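Core protein VP7 (PDB 1BVP) assembles as trimers on a scaffold of VP3 to build the inner capsid of bluetongue virus, and is associated with binding to host cell-surface receptors. Local coordinates at residues 9-13 with 312-316; 45-49 with 60-64; 66-71 with 84-90; 75-80 with 284-289. All blocks are in the same frame, centred on the assembly; numbering follows the deposited sequence.

Contact 1: residues 9-13 with 312-316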
loop_
_atom_site.group_PDB
_atom_site.type_symbol
_atom_site.label_atom_id
_atom_site.label_comp_id
_atom_site.label_asym_id
_atom_site.label_seq_id
_atom_site.Cartn_x
_atom_site.Cartn_y
_atom_site.Cartn_z
ATOM N N LEU A 9 11.680 -12.103 -18.613
ATOM C CA LEU A 9 11.460 -10.776 -18.059
ATOM C C LEU A 9 12.396 -9.739 -18.682
ATOM O O LEU A 9 11.966 -8.613 -19.035
ATOM C CB LEU A 9 11.733 -10.860 -16.571
ATOM C CG LEU A 9 11.034 -9.949 -15.578
ATOM C CD1 LEU A 9 9.531 -10.078 -15.773
ATOM C CD2 LEU A 9 11.430 -10.430 -14.198
ATOM N N THR A 10 13.682 -10.100 -18.761
ATOM C CA THR A 10 14.712 -9.250 -19.361
ATOM C C THR A 10 14.379 -8.908 -20.805
ATOM O O THR A 10 14.407 -7.738 -21.197
ATOM C CB THR A 10 16.044 -9.937 -19.371
ATOM O OG1 THR A 10 16.489 -10.121 -18.031
ATOM C CG2 THR A 10 17.052 -9.074 -20.099
ATOM N N VAL A 11 14.032 -9.926 -21.588
ATOM C CA VAL A 11 13.685 -9.717 -22.990
ATOM C C VAL A 11 12.452 -8.869 -23.190
ATOM O O VAL A 11 12.426 -7.990 -24.079
ATOM C CB VAL A 11 13.477 -11.033 -23.705
ATOM C CG1 VAL A 11 13.042 -10.785 -25.106
ATOM C CG2 VAL A 11 14.756 -11.868 -23.632
ATOM N N MET A 12 11.410 -9.138 -22.392
ATOM C CA MET A 12 10.164 -8.368 -22.510
ATOM C C MET A 12 10.367 -6.921 -22.127
ATOM O O MET A 12 9.855 -6.039 -22.812
ATOM C CB MET A 12 9.044 -8.948 -21.682
ATOM C CG MET A 12 8.675 -10.367 -22.022
ATOM S SD MET A 12 7.093 -10.764 -21.199
ATOM C CE MET A 12 7.628 -11.282 -19.619
ATOM N N ARG A 13 11.129 -6.654 -21.061
ATOM C CA ARG A 13 11.340 -5.252 -20.679
ATOM C C ARG A 13 12.153 -4.506 -21.756
ATOM O O ARG A 13 11.955 -3.311 -21.968
ATOM C CB ARG A 13 11.972 -5.121 -19.287
ATOM C CG ARG A 13 11.207 -5.792 -18.171
ATOM C CD ARG A 13 11.840 -5.611 -16.759
ATOM N NE ARG A 13 11.470 -4.336 -16.151
ATOM C CZ ARG A 13 12.327 -3.383 -15.751
ATOM N NH1 ARG A 13 13.651 -3.545 -15.872
ATOM N NH2 ARG A 13 11.857 -2.224 -15.266
ATOM N N LEU A 312 4.810 -11.639 -14.658
ATOM C CA LEU A 312 5.074 -11.873 -16.060
ATOM C C LEU A 312 3.951 -11.274 -16.950
ATOM O O LEU A 312 4.219 -10.574 -17.948
ATOM C CB LEU A 312 5.252 -13.378 -16.269
ATOM C CG LEU A 312 6.644 -14.030 -16.468
ATOM C CD1 LEU A 312 7.744 -13.277 -15.832
ATOM C CD2 LEU A 312 6.625 -15.455 -15.980
ATOM N N LEU A 313 2.696 -11.480 -16.563
ATOM C CA LEU A 313 1.581 -10.933 -17.340
ATOM C C LEU A 313 1.546 -9.408 -17.301
ATOM O O LEU A 313 1.197 -8.782 -18.284
ATOM C CB LEU A 313 0.272 -11.468 -16.821
ATOM C CG LEU A 313 -0.591 -12.268 -17.769
ATOM C CD1 LEU A 313 -1.921 -12.418 -17.067
ATOM C CD2 LEU A 313 -0.779 -11.581 -19.115
ATOM N N SER A 314 1.899 -8.810 -16.166
ATOM C CA SER A 314 1.917 -7.357 -16.028
ATOM C C SER A 314 2.927 -6.751 -16.999
ATOM O O SER A 314 2.638 -5.763 -17.692
ATOM C CB SER A 314 2.268 -6.971 -14.595
ATOM O OG SER A 314 2.103 -5.575 -14.447
ATOM N N THR A 315 4.114 -7.350 -17.055
ATOM C CA THR A 315 5.131 -6.909 -17.986
ATOM C C THR A 315 4.618 -7.096 -19.426
ATOM O O THR A 315 4.724 -6.179 -20.253
ATOM C CB THR A 315 6.419 -7.700 -17.784
ATOM O OG1 THR A 315 6.821 -7.572 -16.422
ATOM C CG2 THR A 315 7.546 -7.151 -18.665
ATOM N N LEU A 316 4.035 -8.253 -19.733
ATOM C CA LEU A 316 3.509 -8.464 -21.082
ATOM C C LEU A 316 2.473 -7.396 -21.438
ATOM O O LEU A 316 2.386 -6.974 -22.604
ATOM C CB LEU A 316 2.911 -9.852 -21.237
ATOM C CG LEU A 316 2.399 -10.248 -22.626
ATOM C CD1 LEU A 316 3.572 -10.426 -23.565
ATOM C CD2 LEU A 316 1.635 -11.584 -22.536
#
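Met12 and Leu9 reach across from helix 2-15 onto helix 304-323, with Thr315 standing between them. The Met12 side chain starts alongside the Thr315 methyl, its CB 3.8 Å from Thr315 CG2. It runs on nearly straight and then bends at chi3 (-86°), which turns the methyl toward the Leu312 carbonyl. Met12 CE thereby lies 3.9 Å from Leu312 O, while Met12 SD passes Leu316 CD1 at 4.3 Å. Leu9 crosses both Leu312 and Thr315 at about a right angle, and a single branch does the work: Leu9 CD1 touches Leu312 CD1 at 3.7 Å and Thr315 OG1 at 3.7 Å. The two segments run almost parallel, at 19°, with axes 10.0 Å apart, and they bring the first helix of the chain beside helix 304-323, from the part after the beta strands, within the helical domain of VP7. Thr315 brings a hydroxyl into this mostly apolar seam. Its chi1 of -56° sets OG1 beside its own backbone N, where it bonds back to Leu311 O, and sends CG2 outward against the first helix. That methyl also meets Arg13 CG at 3.9 Å, crossing it at about a right angle; the arginine chain then bends at chi3 toward the subunit boundary. There Arg13 O accepts a hydrogen bond from Asn107 of a second subunit, and the guanidinium makes a long, weak ion pair with Glu104 of that subunit. Helix 55-73 covers Leu312 and Leu316 through Ala72, Phe62 and Leu66, while Leu9 packs on Ala105 and Ile109 of helix 103-116.

Contact 2: residues 45-49 with 60-64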
loop_
_atom_site.group_PDB
_atom_site.type_symbol
_atom_site.label_atom_id
_atom_site.label_comp_id
_atom_site.label_asym_id
_atom_site.label_seq_id
_atom_site.Cartn_x
_atom_site.Cartn_y
_atom_site.Cartn_z
ATOM N N LEU A 45 11.819 -20.556 -36.205
ATOM C CA LEU A 45 11.650 -20.286 -37.623
ATOM C C LEU A 45 10.770 -19.095 -37.862
ATOM O O LEU A 45 10.120 -18.977 -38.907
ATOM C CB LEU A 45 11.127 -21.507 -38.384
ATOM C CG LEU A 45 12.104 -22.626 -38.765
ATOM C CD1 LEU A 45 13.345 -22.678 -37.872
ATOM C CD2 LEU A 45 11.333 -23.950 -38.705
ATOM N N ARG A 46 10.682 -18.225 -36.873
ATOM C CA ARG A 46 9.912 -17.015 -37.079
ATOM C C ARG A 46 10.920 -15.954 -37.549
ATOM O O ARG A 46 12.133 -16.233 -37.623
ATOM C CB ARG A 46 9.134 -16.645 -35.830
ATOM C CG ARG A 46 7.837 -17.422 -35.788
ATOM C CD ARG A 46 6.663 -16.499 -35.511
ATOM N NE ARG A 46 6.512 -16.244 -34.070
ATOM C CZ ARG A 46 5.412 -16.533 -33.362
ATOM N NH1 ARG A 46 4.333 -17.065 -33.944
ATOM N NH2 ARG A 46 5.425 -16.419 -32.038
ATOM N N GLY A 47 10.467 -14.766 -37.915
ATOM C CA GLY A 47 11.436 -13.801 -38.397
ATOM C C GLY A 47 11.269 -12.479 -37.709
ATOM O O GLY A 47 10.900 -11.459 -38.319
ATOM N N VAL A 48 11.539 -12.490 -36.418
ATOM C CA VAL A 48 11.403 -11.289 -35.620
ATOM C C VAL A 48 12.560 -10.329 -35.992
ATOM O O VAL A 48 13.677 -10.775 -36.165
ATOM C CB VAL A 48 11.449 -11.690 -34.124
ATOM C CG1 VAL A 48 11.323 -10.493 -33.231
ATOM C CG2 VAL A 48 10.360 -12.681 -33.836
ATOM N N THR A 49 12.282 -9.035 -36.151
ATOM C CA THR A 49 13.312 -8.036 -36.464
ATOM C C THR A 49 13.646 -7.361 -35.142
ATOM O O THR A 49 12.785 -7.288 -34.290
ATOM C CB THR A 49 12.740 -6.880 -37.260
ATOM O OG1 THR A 49 12.009 -7.396 -38.340
ATOM C CG2 THR A 49 13.850 -5.988 -37.823
ATOM N N GLU A 60 4.702 -9.861 -34.760
ATOM C CA GLU A 60 5.692 -10.924 -34.676
ATOM C C GLU A 60 6.559 -10.798 -33.409
ATOM O O GLU A 60 6.840 -11.796 -32.737
ATOM C CB GLU A 60 6.520 -10.897 -35.958
ATOM C CG GLU A 60 7.357 -12.110 -36.190
ATOM C CD GLU A 60 6.666 -13.137 -37.037
ATOM O OE1 GLU A 60 5.391 -13.144 -37.049
ATOM O OE2 GLU A 60 7.429 -13.934 -37.673
ATOM N N MET A 61 6.960 -9.575 -33.061
ATOM C CA MET A 61 7.771 -9.380 -31.859
ATOM C C MET A 61 6.923 -9.639 -30.621
ATOM O O MET A 61 7.390 -10.262 -29.655
ATOM C CB MET A 61 8.343 -7.973 -31.779
ATOM C CG MET A 61 9.230 -7.813 -30.556
ATOM S SD MET A 61 10.053 -6.227 -30.463
ATOM C CE MET A 61 11.608 -6.765 -31.070
ATOM N N PHE A 62 5.678 -9.156 -30.656
ATOM C CA PHE A 62 4.764 -9.374 -29.556
ATOM C C PHE A 62 4.543 -10.875 -29.354
ATOM O O PHE A 62 4.525 -11.359 -28.211
ATOM C CB PHE A 62 3.424 -8.690 -29.772
ATOM C CG PHE A 62 2.482 -8.915 -28.634
ATOM C CD1 PHE A 62 2.690 -8.271 -27.415
ATOM C CD2 PHE A 62 1.470 -9.866 -28.729
ATOM C CE1 PHE A 62 1.913 -8.578 -26.300
ATOM C CE2 PHE A 62 0.685 -10.187 -27.623
ATOM C CZ PHE A 62 0.905 -9.547 -26.405
ATOM N N PHE A 63 4.394 -11.623 -30.448
ATOM C CA PHE A 63 4.203 -13.058 -30.323
ATOM C C PHE A 63 5.403 -13.717 -29.696
ATOM O O PHE A 63 5.261 -14.704 -28.982
ATOM C CB PHE A 63 3.907 -13.689 -31.655
ATOM C CG PHE A 63 2.601 -13.261 -32.245
ATOM C CD1 PHE A 63 1.554 -12.826 -31.430
ATOM C CD2 PHE A 63 2.408 -13.294 -33.627
ATOM C CE1 PHE A 63 0.337 -12.434 -31.988
ATOM C CE2 PHE A 63 1.194 -12.902 -34.185
ATOM C CZ PHE A 63 0.157 -12.471 -33.373
ATOM N N MET A 64 6.586 -13.134 -29.899
ATOM C CA MET A 64 7.805 -13.696 -29.321
ATOM C C MET A 64 7.732 -13.509 -27.811
ATOM O O MET A 64 8.098 -14.385 -27.043
ATOM C CB MET A 64 9.045 -12.991 -29.877
ATOM C CG MET A 64 10.308 -13.485 -29.223
ATOM S SD MET A 64 11.755 -12.553 -29.611
ATOM C CE MET A 64 11.439 -10.915 -28.860
#
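Gly47 N donates an almost straight hydrogen bond to Glu60 OE2, 3.2 Å long with an N-H...O angle of 176°, and meets the carboxylate through the anti lone pair, away from OE1. Glu60 gets there by bending at chi2 (93°), which swings its end from the helix toward the loop. Arg46 crosses the same carboxylate at a slant, the guanidinium and carboxylate planes 48° apart. What touches is the aliphatic chain, Arg46 CD to Glu60 OE2 at 3.4 Å; Arg46 NE stays 4.4 Å from that oxygen, too far for a salt bridge. The arginine, bent at chi2 and chi3, carries its guanidinium past Glu60 to Phe63, whose CB lies over one face, 3.6 Å from Arg46 CZ. Arg46 NH2 then finds its strongest polar partners outside the two segments, Tyr40 OH by a hydrogen bond and Asp67 OD2 by a salt bridge. Further along the loop, Val48 presses both branches onto the helix. Val48 CG2 sits 3.9 Å from Glu60 CG and also meets Met64 CB, while Val48 CG1 lies 4.0 Å from Met61 CA. Met61 CE closes the far end, 3.5 Å from Thr49 O. This is the connection between helices 27-44 and 55-73 folding back on the second helix, with Tyr40 and Asn41 of the first also against Val48. The chemistry implies a division of labour: Glu60 OE2 takes up the Gly47 N-H and so helps hold the loop to the helix, while its charge probably adds a weak long-range attraction to Arg46, which makes its salt bridge with Asp67.

Contact 3: residues 66-71 with 84-90; sequences LDMMLS and YTQHMAT
A type I turn from His87 to Thr90 leads into helix 90-94, and the loop before it is held to helix 55-73 in the helical domain largely around the buried carboxylate of Asp67. Asp67 OD1 takes two bonds, from Tyr84 OH at 2.6 Å and from His87 N at 3.1 Å, the latter nearly straight at 167°. The donors come from opposite faces of the carboxylate plane, so the oxygen is clamped between them. Asp67 OD2 is hydrogen-bonded to Tyr40 OH and salt-bridged to Arg46, and lies in the plane of the His87 ring, at its edge. On the Tyr84 ring, Leu66 CD2 sits squarely over one face in a CH-pi contact, 3.7 Å from the centroid and 13° off the normal. Gln86, extended beyond CG, lays its amide beside Leu70, NE2 being 3.5 Å from Leu70 CB; its NE2 and OE1 bond to Ile75 O and Val77 N, earlier in the same loop. Within the turn, His87 O is gripped by Thr90 N and by Thr90 OG1, the hydroxyl at 2.7 Å in the carbonyl plane. The Thr90 methyl meets the helix, CG2 3.8 Å from Met68 CG.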
loop_
_atom_site.group_PDB
_atom_site.type_symbol
_atom_site.label_atom_id
_atom_site.label_comp_id
_atom_site.label_asym_id
_atom_site.label_seq_id
_atom_site.Cartn_x
_atom_site.Cartn_y
_atom_site.Cartn_z
ATOM N N LEU A 66 4.920 -13.110 -26.049
ATOM C CA LEU A 66 3.855 -13.983 -25.578
ATOM C C LEU A 66 4.404 -15.402 -25.382
ATOM O O LEU A 66 4.194 -16.027 -24.338
ATOM C CB LEU A 66 2.709 -13.982 -26.574
ATOM C CG LEU A 66 1.438 -14.775 -26.236
ATOM C CD1 LEU A 66 0.962 -14.523 -24.824
ATOM C CD2 LEU A 66 0.357 -14.363 -27.222
ATOM N N ASP A 67 5.170 -15.893 -26.351
ATOM C CA ASP A 67 5.752 -17.234 -26.237
ATOM C C ASP A 67 6.634 -17.360 -25.023
ATOM O O ASP A 67 6.617 -18.374 -24.327
ATOM C CB ASP A 67 6.605 -17.578 -27.465
ATOM C CG ASP A 67 5.812 -18.242 -28.569
ATOM O OD1 ASP A 67 4.708 -18.765 -28.304
ATOM O OD2 ASP A 67 6.300 -18.250 -29.715
ATOM N N MET A 68 7.445 -16.334 -24.805
ATOM C CA MET A 68 8.380 -16.318 -23.699
ATOM C C MET A 68 7.689 -16.237 -22.360
ATOM O O MET A 68 8.107 -16.904 -21.413
ATOM C CB MET A 68 9.363 -15.179 -23.882
ATOM C CG MET A 68 10.314 -15.426 -25.034
ATOM S SD MET A 68 11.566 -14.163 -25.156
ATOM C CE MET A 68 12.718 -15.063 -26.144
ATOM N N MET A 69 6.629 -15.432 -22.279
ATOM C CA MET A 69 5.840 -15.301 -21.056
ATOM C C MET A 69 5.183 -16.678 -20.749
ATOM O O MET A 69 5.392 -17.238 -19.680
ATOM C CB MET A 69 4.789 -14.212 -21.260
ATOM C CG MET A 69 3.873 -13.897 -20.062
ATOM S SD MET A 69 2.367 -14.908 -20.036
ATOM C CE MET A 69 2.339 -15.486 -18.371
ATOM N N LEU A 70 4.516 -17.290 -21.729
ATOM C CA LEU A 70 3.880 -18.580 -21.486
ATOM C C LEU A 70 4.861 -19.660 -21.101
ATOM O O LEU A 70 4.596 -20.441 -20.188
ATOM C CB LEU A 70 3.027 -19.026 -22.679
ATOM C CG LEU A 70 1.941 -18.003 -23.053
ATOM C CD1 LEU A 70 1.277 -18.344 -24.351
ATOM C CD2 LEU A 70 0.919 -17.858 -21.915
ATOM N N SER A 71 6.019 -19.696 -21.744
ATOM C CA SER A 71 7.004 -20.734 -21.403
ATOM C C SER A 71 7.569 -20.551 -20.001
ATOM O O SER A 71 7.724 -21.516 -19.259
ATOM C CB SER A 71 8.135 -20.809 -22.441
ATOM O OG SER A 71 7.595 -21.208 -23.698
ATOM N N TYR A 84 -2.056 -16.541 -34.069
ATOM C CA TYR A 84 -0.932 -16.902 -33.225
ATOM C C TYR A 84 -0.987 -18.347 -32.828
ATOM O O TYR A 84 -2.044 -18.875 -32.445
ATOM C CB TYR A 84 -0.915 -16.022 -31.970
ATOM C CG TYR A 84 -0.079 -16.564 -30.821
ATOM C CD1 TYR A 84 1.310 -16.406 -30.800
ATOM C CD2 TYR A 84 -0.665 -17.249 -29.759
ATOM C CE1 TYR A 84 2.096 -16.913 -29.762
ATOM C CE2 TYR A 84 0.127 -17.767 -28.709
ATOM C CZ TYR A 84 1.504 -17.594 -28.727
ATOM O OH TYR A 84 2.292 -18.148 -27.742
ATOM N N THR A 85 0.170 -18.986 -32.888
ATOM C CA THR A 85 0.283 -20.374 -32.480
ATOM C C THR A 85 1.470 -20.459 -31.540
ATOM O O THR A 85 2.567 -20.052 -31.881
ATOM C CB THR A 85 0.475 -21.282 -33.684
ATOM O OG1 THR A 85 -0.552 -20.977 -34.641
ATOM C CG2 THR A 85 0.356 -22.752 -33.272
ATOM N N GLN A 86 1.239 -20.926 -30.331
ATOM C CA GLN A 86 2.308 -21.020 -29.362
ATOM C C GLN A 86 3.383 -22.019 -29.781
ATOM O O GLN A 86 3.074 -23.139 -30.174
ATOM C CB GLN A 86 1.717 -21.366 -27.988
ATOM C CG GLN A 86 2.712 -21.760 -26.904
ATOM C CD GLN A 86 2.049 -21.996 -25.557
ATOM O OE1 GLN A 86 0.827 -22.133 -25.474
ATOM N NE2 GLN A 86 2.843 -22.044 -24.501
ATOM N N HIS A 87 4.644 -21.612 -29.634
ATOM C CA HIS A 87 5.802 -22.435 -29.965
ATOM C C HIS A 87 6.430 -22.947 -28.736
ATOM O O HIS A 87 7.176 -22.236 -28.091
ATOM C CB HIS A 87 6.836 -21.632 -30.737
ATOM C CG HIS A 87 6.307 -21.112 -32.026
ATOM N ND1 HIS A 87 6.282 -21.879 -33.172
ATOM C CD2 HIS A 87 5.614 -19.981 -32.310
ATOM C CE1 HIS A 87 5.578 -21.252 -34.103
ATOM N NE2 HIS A 87 5.164 -20.098 -33.605
ATOM N N MET A 88 6.199 -24.224 -28.481
ATOM C CA MET A 88 6.716 -24.907 -27.306
ATOM C C MET A 88 8.245 -24.939 -27.219
ATOM O O MET A 88 8.811 -25.047 -26.118
ATOM C CB MET A 88 6.144 -26.321 -27.270
ATOM C CG MET A 88 4.630 -26.357 -27.477
ATOM S SD MET A 88 3.776 -25.466 -26.162
ATOM C CE MET A 88 4.374 -26.402 -24.633
ATOM N N ALA A 89 8.918 -24.827 -28.364
ATOM C CA ALA A 89 10.385 -24.824 -28.379
ATOM C C ALA A 89 10.994 -23.615 -27.648
ATOM O O ALA A 89 12.205 -23.606 -27.377
ATOM C CB ALA A 89 10.885 -24.840 -29.803
ATOM N N THR A 90 10.171 -22.599 -27.355
ATOM C CA THR A 90 10.631 -21.390 -26.682
ATOM C C THR A 90 11.338 -21.690 -25.366
ATOM O O THR A 90 12.301 -21.012 -24.991
ATOM C CB THR A 90 9.496 -20.422 -26.486
ATOM O OG1 THR A 90 8.866 -20.149 -27.750
ATOM C CG2 THR A 90 9.996 -19.135 -25.921
#

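Contact 4: residues 75-80 with 284-289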
loop_
_atom_site.group_PDB
_atom_site.type_symbol
_atom_site.label_atom_id
_atom_site.label_comp_id
_atom_site.label_asym_id
_atom_site.label_seq_id
_atom_site.Cartn_x
_atom_site.Cartn_y
_atom_site.Cartn_z
ATOM N N ILE A 75 2.630 -22.336 -18.827
ATOM C CA ILE A 75 1.283 -22.424 -19.373
ATOM C C ILE A 75 1.228 -22.811 -20.847
ATOM O O ILE A 75 2.065 -22.433 -21.655
ATOM C CB ILE A 75 0.597 -21.049 -19.260
ATOM C CG1 ILE A 75 0.544 -20.605 -17.803
ATOM C CG2 ILE A 75 -0.764 -21.046 -19.919
ATOM C CD1 ILE A 75 0.084 -19.192 -17.646
ATOM N N ASN A 76 0.188 -23.536 -21.208
ATOM C CA ASN A 76 -0.020 -23.917 -22.584
ATOM C C ASN A 76 -1.439 -23.378 -22.885
ATOM O O ASN A 76 -2.403 -23.971 -22.446
ATOM C CB ASN A 76 0.085 -25.436 -22.700
ATOM C CG ASN A 76 -0.379 -25.967 -24.060
ATOM O OD1 ASN A 76 -0.625 -27.159 -24.195
ATOM N ND2 ASN A 76 -0.492 -25.092 -25.075
ATOM N N VAL A 77 -1.553 -22.242 -23.584
ATOM C CA VAL A 77 -2.844 -21.623 -23.866
ATOM C C VAL A 77 -3.835 -22.370 -24.710
ATOM O O VAL A 77 -5.053 -22.112 -24.603
ATOM C CB VAL A 77 -2.770 -20.227 -24.574
ATOM C CG1 VAL A 77 -2.943 -19.126 -23.614
ATOM C CG2 VAL A 77 -1.547 -20.086 -25.427
ATOM N N GLY A 78 -3.349 -23.201 -25.622
ATOM C CA GLY A 78 -4.280 -23.897 -26.491
ATOM C C GLY A 78 -4.574 -23.023 -27.695
ATOM O O GLY A 78 -4.069 -21.899 -27.814
ATOM N N PRO A 79 -5.403 -23.506 -28.612
ATOM C CA PRO A 79 -5.727 -22.728 -29.814
ATOM C C PRO A 79 -6.647 -21.550 -29.574
ATOM O O PRO A 79 -7.846 -21.622 -29.827
ATOM C CB PRO A 79 -6.370 -23.770 -30.721
ATOM C CG PRO A 79 -7.111 -24.639 -29.714
ATOM C CD PRO A 79 -6.097 -24.804 -28.601
ATOM N N ILE A 80 -6.077 -20.432 -29.165
ATOM C CA ILE A 80 -6.895 -19.259 -28.902
ATOM C C ILE A 80 -6.943 -18.318 -30.093
ATOM O O ILE A 80 -7.754 -17.378 -30.132
ATOM C CB ILE A 80 -6.323 -18.485 -27.722
ATOM C CG1 ILE A 80 -4.902 -18.017 -28.053
ATOM C CG2 ILE A 80 -6.242 -19.385 -26.533
ATOM C CD1 ILE A 80 -4.156 -17.391 -26.904
ATOM N N ALA A 284 -7.970 -15.617 -21.498
ATOM C CA ALA A 284 -7.538 -16.935 -21.986
ATOM C C ALA A 284 -6.308 -17.469 -21.261
ATOM O O ALA A 284 -6.231 -18.655 -20.964
ATOM C CB ALA A 284 -7.275 -16.891 -23.475
ATOM N N ILE A 285 -5.330 -16.613 -20.999
ATOM C CA ILE A 285 -4.138 -17.054 -20.296
ATOM C C ILE A 285 -4.486 -17.394 -18.841
ATOM O O ILE A 285 -4.074 -18.434 -18.335
ATOM C CB ILE A 285 -3.025 -15.964 -20.349
ATOM C CG1 ILE A 285 -2.607 -15.703 -21.792
ATOM C CG2 ILE A 285 -1.829 -16.362 -19.513
ATOM C CD1 ILE A 285 -1.787 -14.458 -21.954
ATOM N N LEU A 286 -5.269 -16.553 -18.171
ATOM C CA LEU A 286 -5.607 -16.829 -16.774
ATOM C C LEU A 286 -6.488 -18.083 -16.585
ATOM O O LEU A 286 -6.443 -18.714 -15.516
ATOM C CB LEU A 286 -6.196 -15.585 -16.108
ATOM C CG LEU A 286 -5.155 -14.489 -15.818
ATOM C CD1 LEU A 286 -5.783 -13.223 -15.321
ATOM C CD2 LEU A 286 -4.083 -14.970 -14.836
ATOM N N ASN A 287 -7.219 -18.496 -17.629
ATOM C CA ASN A 287 -8.061 -19.715 -17.552
ATOM C C ASN A 287 -7.260 -20.968 -17.328
ATOM O O ASN A 287 -7.806 -22.014 -17.022
ATOM C CB ASN A 287 -8.886 -19.945 -18.825
ATOM C CG ASN A 287 -10.068 -19.008 -18.917
ATOM O OD1 ASN A 287 -10.533 -18.495 -17.888
ATOM N ND2 ASN A 287 -10.560 -18.762 -20.136
ATOM N N ARG A 288 -5.965 -20.877 -17.556
ATOM C CA ARG A 288 -5.081 -22.014 -17.421
ATOM C C ARG A 288 -4.408 -21.985 -16.067
ATOM O O ARG A 288 -3.446 -22.713 -15.840
ATOM C CB ARG A 288 -4.020 -21.932 -18.524
ATOM C CG ARG A 288 -4.239 -22.776 -19.767
ATOM C CD ARG A 288 -5.414 -22.393 -20.655
ATOM N NE ARG A 288 -6.501 -23.366 -20.548
ATOM C CZ ARG A 288 -6.356 -24.694 -20.464
ATOM N NH1 ARG A 288 -5.157 -25.293 -20.501
ATOM N NH2 ARG A 288 -7.425 -25.425 -20.173
ATOM N N THR A 289 -4.889 -21.120 -15.178
ATOM C CA THR A 289 -4.309 -20.976 -13.847
ATOM C C THR A 289 -5.382 -21.041 -12.751
ATOM O O THR A 289 -6.577 -21.206 -13.030
ATOM C CB THR A 289 -3.553 -19.624 -13.727
ATOM O OG1 THR A 289 -4.498 -18.550 -13.647
ATOM C CG2 THR A 289 -2.654 -19.387 -14.957
#
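Thr289, whose methyl rests on Ile75, grips Leu286 O twice: its backbone N donates at 2.9 Å and its OG1 at 2.7 Å. The hydroxyl arrives in the carbonyl plane on a lone pair, with a C=O...O angle of 126°. A chi1 of 73° tucks OG1 between the Thr289 backbone N and carbonyl carbon to make that bond, and turns CG2 toward the loop, where it stands 3.8 Å from Ile75 CD1. Ile75 CD1 also reaches Ile285 CG2 at 3.9 Å, the two isoleucines crossing at about a right angle. The other branch of Ile75 lies against the start of the Arg288 chain, CG2 to Arg288 CB at 3.7 Å. Bent at chi2 and chi3, Arg288 then runs along the loop backbone, its CG 3.5 Å from Asn76 O. That oxygen lies at the guanidinium edge, near its plane, though no hydrogen bond forms between them. Val77 CG1 continues the apolar strip at 3.9 Å from Ile285 CG1, and after an inverse gamma turn centred on Pro79 Ile80 CG2 meets Ala284 CB at its end. Leu70 of helix 55-73 backs Ile75, Val77 and Ile285 together. The arrangement is a loop of the helical domain packed on the last part of helix 276-286 and on the type I turn from Leu286 to Thr289.

In the fold
From the N terminus, contact 1 opens first, on helix 2-15, and closes last, on helix 304-323, so the loop it closes contains the other three contacts and the whole beta-sheet domain. Contact 2 is the first to close, a short loop from just after helix 27-44 to helix 55-73. Contact 3 then opens on that same helix and closes at 84-90. Contact 4 starts at 75-80, within that loop, and closes only at 284-289, beyond the beta domain, so contacts 3 and 4 cross. Helix 55-73 joins them all: it carries segments of contacts 2 and 3, and packs against contacts 1 and 4, tying the helices before the beta domain to those that follow it.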